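Long-range contact in citrate lyase subunit beta-like protein (Mycobacterium tuberculosis H37Rv, PDB 6AS5), which is a magnesium-binding lyase of the HpcH/HpaI aldolase family that may play a role in fatty acid biosynthesis: residues Leu43-Ala48 / Val70-Ala75. Sequence-based numbering, arbitrary orientation.
Sequences LEDGVA and VVRINA. With COA (coenzyme A), chain E; AAE (acetoacetic acid), chain F.
Glu44 lays one carboxylate oxygen over a face of the Arg72 guanidinium, with OE1 3.3 Å from Arg72 NH2. The two planes stand 77° apart and no N-H points at the oxygen, so this salt bridge acts through charge alone. Over the opposite face lies the pantetheine end of coenzyme A, its C2P 3.6 Å from Arg72 NH2. The edge is used differently: Arg72 NH1 reaches O8 of acetoacetate at 2.7 Å, a bond that its 129° angle at the hydrogen makes weak, in keeping with the substrate-binding role of Arg72. A bend at chi3 (83°) turns the otherwise extended arginine chain to place its head between the carboxylate and coenzyme A.

Both Glu44 oxygens have further partners. OE1 accepts the N-H of Asp45 from above the carboxylate plane, while OE2 forms a salt bridge with Lys100 and takes a hydrogen from a water that in turn accepts from Ala75 N. Asp42 pairs with Arg72 NE, giving the guanidinium a second carboxylate. The nearest atom of the Asp45 side chain lies about 4 Å from the bound magnesium; Asp45 is the second residue of the Glu44-Val47 type I turn, which Val47 N closes on Glu44 O.

Behind this polar layer, Leu43 N donates to Arg72 O at 2.9 Å, nearly straight. Asn74 ND2 gives Leu43 O only a weak 3.5 Å bond; the amide's stronger partner is Asp84, and Lys52 also reaches Leu43 O. Leu43 CD1 meets Val71 CG1 at 3.9 Å, and both side chains also touch helices 52-61 and 79-88. The contact thus joins the loop after strand 38-42 to the C-terminal end of its parallel neighbour 69-72 in the TIM barrel, with strand 95-98 on the other side of 69-72.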
loop_
_atom_site.group_PDB
_atom_site.type_symbol
_atom_site.label_atom_id
_atom_site.label_comp_id
_atom_site.label_asym_id
_atom_site.label_seq_id
_atom_site.Cartn_x
_atom_site.Cartn_y
_atom_site.Cartn_z
ATOM N N LEU A 43 -20.549 -11.689 19.533
ATOM C CA LEU A 43 -21.130 -10.852 20.575
ATOM C C LEU A 43 -21.057 -9.363 20.225
ATOM O O LEU A 43 -21.638 -8.528 20.930
ATOM C CB LEU A 43 -20.446 -11.100 21.928
ATOM C CG LEU A 43 -20.574 -12.502 22.534
ATOM C CD1 LEU A 43 -19.515 -12.702 23.600
ATOM C CD2 LEU A 43 -21.965 -12.743 23.115
ATOM N N GLU A 44 -20.353 -9.030 19.142
ATOM C CA GLU A 44 -20.165 -7.632 18.765
ATOM C C GLU A 44 -21.258 -7.040 17.862
ATOM O O GLU A 44 -22.431 -7.088 18.196
ATOM C CB GLU A 44 -18.778 -7.385 18.165
ATOM C CG GLU A 44 -18.218 -6.018 18.558
ATOM C CD GLU A 44 -17.683 -5.243 17.373
ATOM O OE1 GLU A 44 -17.934 -5.671 16.227
ATOM O OE2 GLU A 44 -17.005 -4.211 17.590
ATOM N N ASP A 45 -20.858 -6.460 16.732
ATOM C CA ASP A 45 -21.779 -5.650 15.935
ATOM C C ASP A 45 -23.014 -6.401 15.460
ATOM O O ASP A 45 -24.046 -5.787 15.208
ATOM C CB ASP A 45 -21.064 -4.992 14.753
ATOM C CG ASP A 45 -20.085 -3.924 15.195
ATOM O OD1 ASP A 45 -20.100 -3.600 16.399
ATOM O OD2 ASP A 45 -19.316 -3.406 14.355
ATOM N N GLY A 46 -22.908 -7.724 15.350
ATOM C CA GLY A 46 -24.018 -8.545 14.902
ATOM C C GLY A 46 -25.228 -8.463 15.817
ATOM O O GLY A 46 -26.357 -8.673 15.379
ATOM N N VAL A 47 -24.984 -8.140 17.085
ATOM C CA VAL A 47 -26.028 -8.096 18.115
ATOM C C VAL A 47 -26.175 -6.702 18.711
ATOM O O VAL A 47 -25.189 -6.096 19.141
ATOM C CB VAL A 47 -25.677 -9.034 19.274
ATOM C CG1 VAL A 47 -26.901 -9.291 20.128
ATOM C CG2 VAL A 47 -25.105 -10.342 18.746
ATOM N N ALA A 48 -27.400 -6.189 18.742
ATOM C CA ALA A 48 -27.656 -4.881 19.333
ATOM C C ALA A 48 -27.289 -4.899 20.799
ATOM O O ALA A 48 -27.319 -5.947 21.440
ATOM C CB ALA A 48 -29.127 -4.499 19.184
ATOM N N VAL A 70 -14.961 -20.044 17.133
ATOM C CA VAL A 70 -14.306 -18.841 17.634
ATOM C C VAL A 70 -15.389 -17.888 18.086
ATOM O O VAL A 70 -16.445 -17.847 17.475
ATOM C CB VAL A 70 -13.520 -18.158 16.511
ATOM C CG1 VAL A 70 -12.976 -16.783 16.972
ATOM C CG2 VAL A 70 -12.404 -19.075 16.047
ATOM N N VAL A 71 -15.136 -17.133 19.151
ATOM C CA VAL A 71 -16.112 -16.159 19.629
ATOM C C VAL A 71 -15.591 -14.746 19.437
ATOM O O VAL A 71 -14.590 -14.366 20.042
ATOM C CB VAL A 71 -16.434 -16.337 21.133
ATOM C CG1 VAL A 71 -17.421 -15.269 21.586
ATOM C CG2 VAL A 71 -16.988 -17.734 21.419
ATOM N N ARG A 72 -16.260 -13.960 18.606
ATOM C CA ARG A 72 -15.904 -12.548 18.486
ATOM C C ARG A 72 -16.447 -11.767 19.675
ATOM O O ARG A 72 -17.665 -11.621 19.835
ATOM C CB ARG A 72 -16.405 -11.920 17.179
ATOM C CG ARG A 72 -15.907 -10.474 17.000
ATOM C CD ARG A 72 -16.122 -9.938 15.587
ATOM N NE ARG A 72 -17.477 -9.440 15.432
ATOM C CZ ARG A 72 -17.883 -8.600 14.484
ATOM N NH1 ARG A 72 -17.037 -8.135 13.565
ATOM N NH2 ARG A 72 -19.153 -8.218 14.467
ATOM N N ILE A 73 -15.545 -11.288 20.525
ATOM C CA ILE A 73 -15.949 -10.505 21.676
ATOM C C ILE A 73 -16.000 -9.035 21.276
ATOM O O ILE A 73 -15.863 -8.706 20.103
ATOM C CB ILE A 73 -14.995 -10.707 22.876
ATOM C CG1 ILE A 73 -13.583 -10.209 22.557
ATOM C CG2 ILE A 73 -14.948 -12.173 23.287
ATOM C CD1 ILE A 73 -12.577 -10.533 23.664
ATOM N N ASN A 74 -16.221 -8.159 22.244
ATOM C CA ASN A 74 -16.201 -6.721 21.998
ATOM C C ASN A 74 -14.792 -6.117 22.143
ATOM O O ASN A 74 -13.869 -6.774 22.619
ATOM C CB ASN A 74 -17.230 -6.006 22.890
ATOM C CG ASN A 74 -18.674 -6.279 22.455
ATOM O OD1 ASN A 74 -19.173 -5.684 21.493
ATOM N ND2 ASN A 74 -19.344 -7.189 23.159
ATOM N N ALA A 75 -14.629 -4.869 21.718
ATOM C CA ALA A 75 -13.304 -4.255 21.644
ATOM C C ALA A 75 -12.740 -3.930 23.033
ATOM O O ALA A 75 -13.489 -3.808 23.995
ATOM C CB ALA A 75 -13.356 -3.005 20.786
HETATM N N1A COA E . -25.794 -18.484 10.499
HETATM C C2A COA E . -26.549 -19.596 10.472
HETATM N N3A COA E . -27.582 -19.732 9.626
HETATM C C4A COA E . -27.901 -18.733 8.777
HETATM C C5A COA E . -27.149 -17.559 8.768
HETATM C C6A COA E . -26.072 -17.461 9.661
HETATM N N6A COA E . -25.246 -16.207 9.664
HETATM N N7A COA E . -27.668 -16.738 7.830
HETATM C C8A COA E . -28.718 -17.374 7.273
HETATM N N9A COA E . -28.862 -18.578 7.847
HETATM C C1B COA E . -29.851 -19.574 7.515
HETATM C C2B COA E . -31.183 -19.321 8.045
HETATM O O2B COA E . -31.311 -19.940 9.275
HETATM C C3B COA E . -32.027 -20.007 7.112
HETATM O O3B COA E . -31.959 -21.354 7.425
HETATM P P3B COA E . -33.219 -22.242 7.251
HETATM O O7A COA E . -34.017 -21.742 6.063
HETATM O O8A COA E . -34.032 -22.161 8.515
HETATM O O9A COA E . -32.799 -23.675 6.982
HETATM C C4B COA E . -31.382 -19.787 5.826
HETATM O O4B COA E . -29.981 -19.612 6.133
HETATM C C5B COA E . -31.912 -18.615 5.148
HETATM O O5B COA E . -31.783 -17.390 5.749
HETATM P P1A COA E . -32.042 -16.072 4.975
HETATM O O1A COA E . -33.515 -15.847 4.896
HETATM O O2A COA E . -31.443 -16.148 3.600
HETATM O O3A COA E . -31.374 -14.885 5.717
HETATM P P2A COA E . -32.025 -14.244 6.995
HETATM O O4A COA E . -32.891 -13.071 6.614
HETATM O O5A COA E . -32.774 -15.291 7.755
HETATM O O6A COA E . -30.882 -13.683 7.876
HETATM C CBP COA E . -28.878 -12.382 8.267
HETATM C CCP COA E . -29.923 -12.888 7.276
HETATM C CDP COA E . -29.584 -11.839 9.512
HETATM C CEP COA E . -27.973 -11.335 7.655
HETATM C CAP COA E . -28.024 -13.619 8.610
HETATM O OAP COA E . -27.510 -14.062 7.405
HETATM C C9P COA E . -26.861 -13.294 9.520
HETATM O O9P COA E . -27.017 -13.184 10.737
HETATM N N8P COA E . -25.592 -13.089 8.889
HETATM C C7P COA E . -24.389 -12.756 9.659
HETATM C C6P COA E . -24.487 -11.556 10.553
HETATM C C5P COA E . -23.281 -11.334 11.430
HETATM O O5P COA E . -22.899 -12.205 12.218
HETATM N N4P COA E . -22.580 -10.090 11.334
HETATM C C3P COA E . -21.440 -9.932 12.183
HETATM C C2P COA E . -20.126 -9.814 11.442
HETATM S S1P COA E . -20.228 -9.101 9.803
HETATM O O1 AAE F . -15.862 -4.466 7.856
HETATM C C2 AAE F . -16.363 -4.722 8.988
HETATM O O3 AAE F . -16.271 -3.873 9.913
HETATM C C4 AAE F . -17.081 -6.019 9.205
HETATM C C5 AAE F . -16.563 -7.016 10.192
HETATM O O8 AAE F . -16.390 -6.710 11.356
HETATM C C9 AAE F . -16.270 -8.411 9.754
HETATM O O HOH W 1 -16.932 -3.241 20.178
#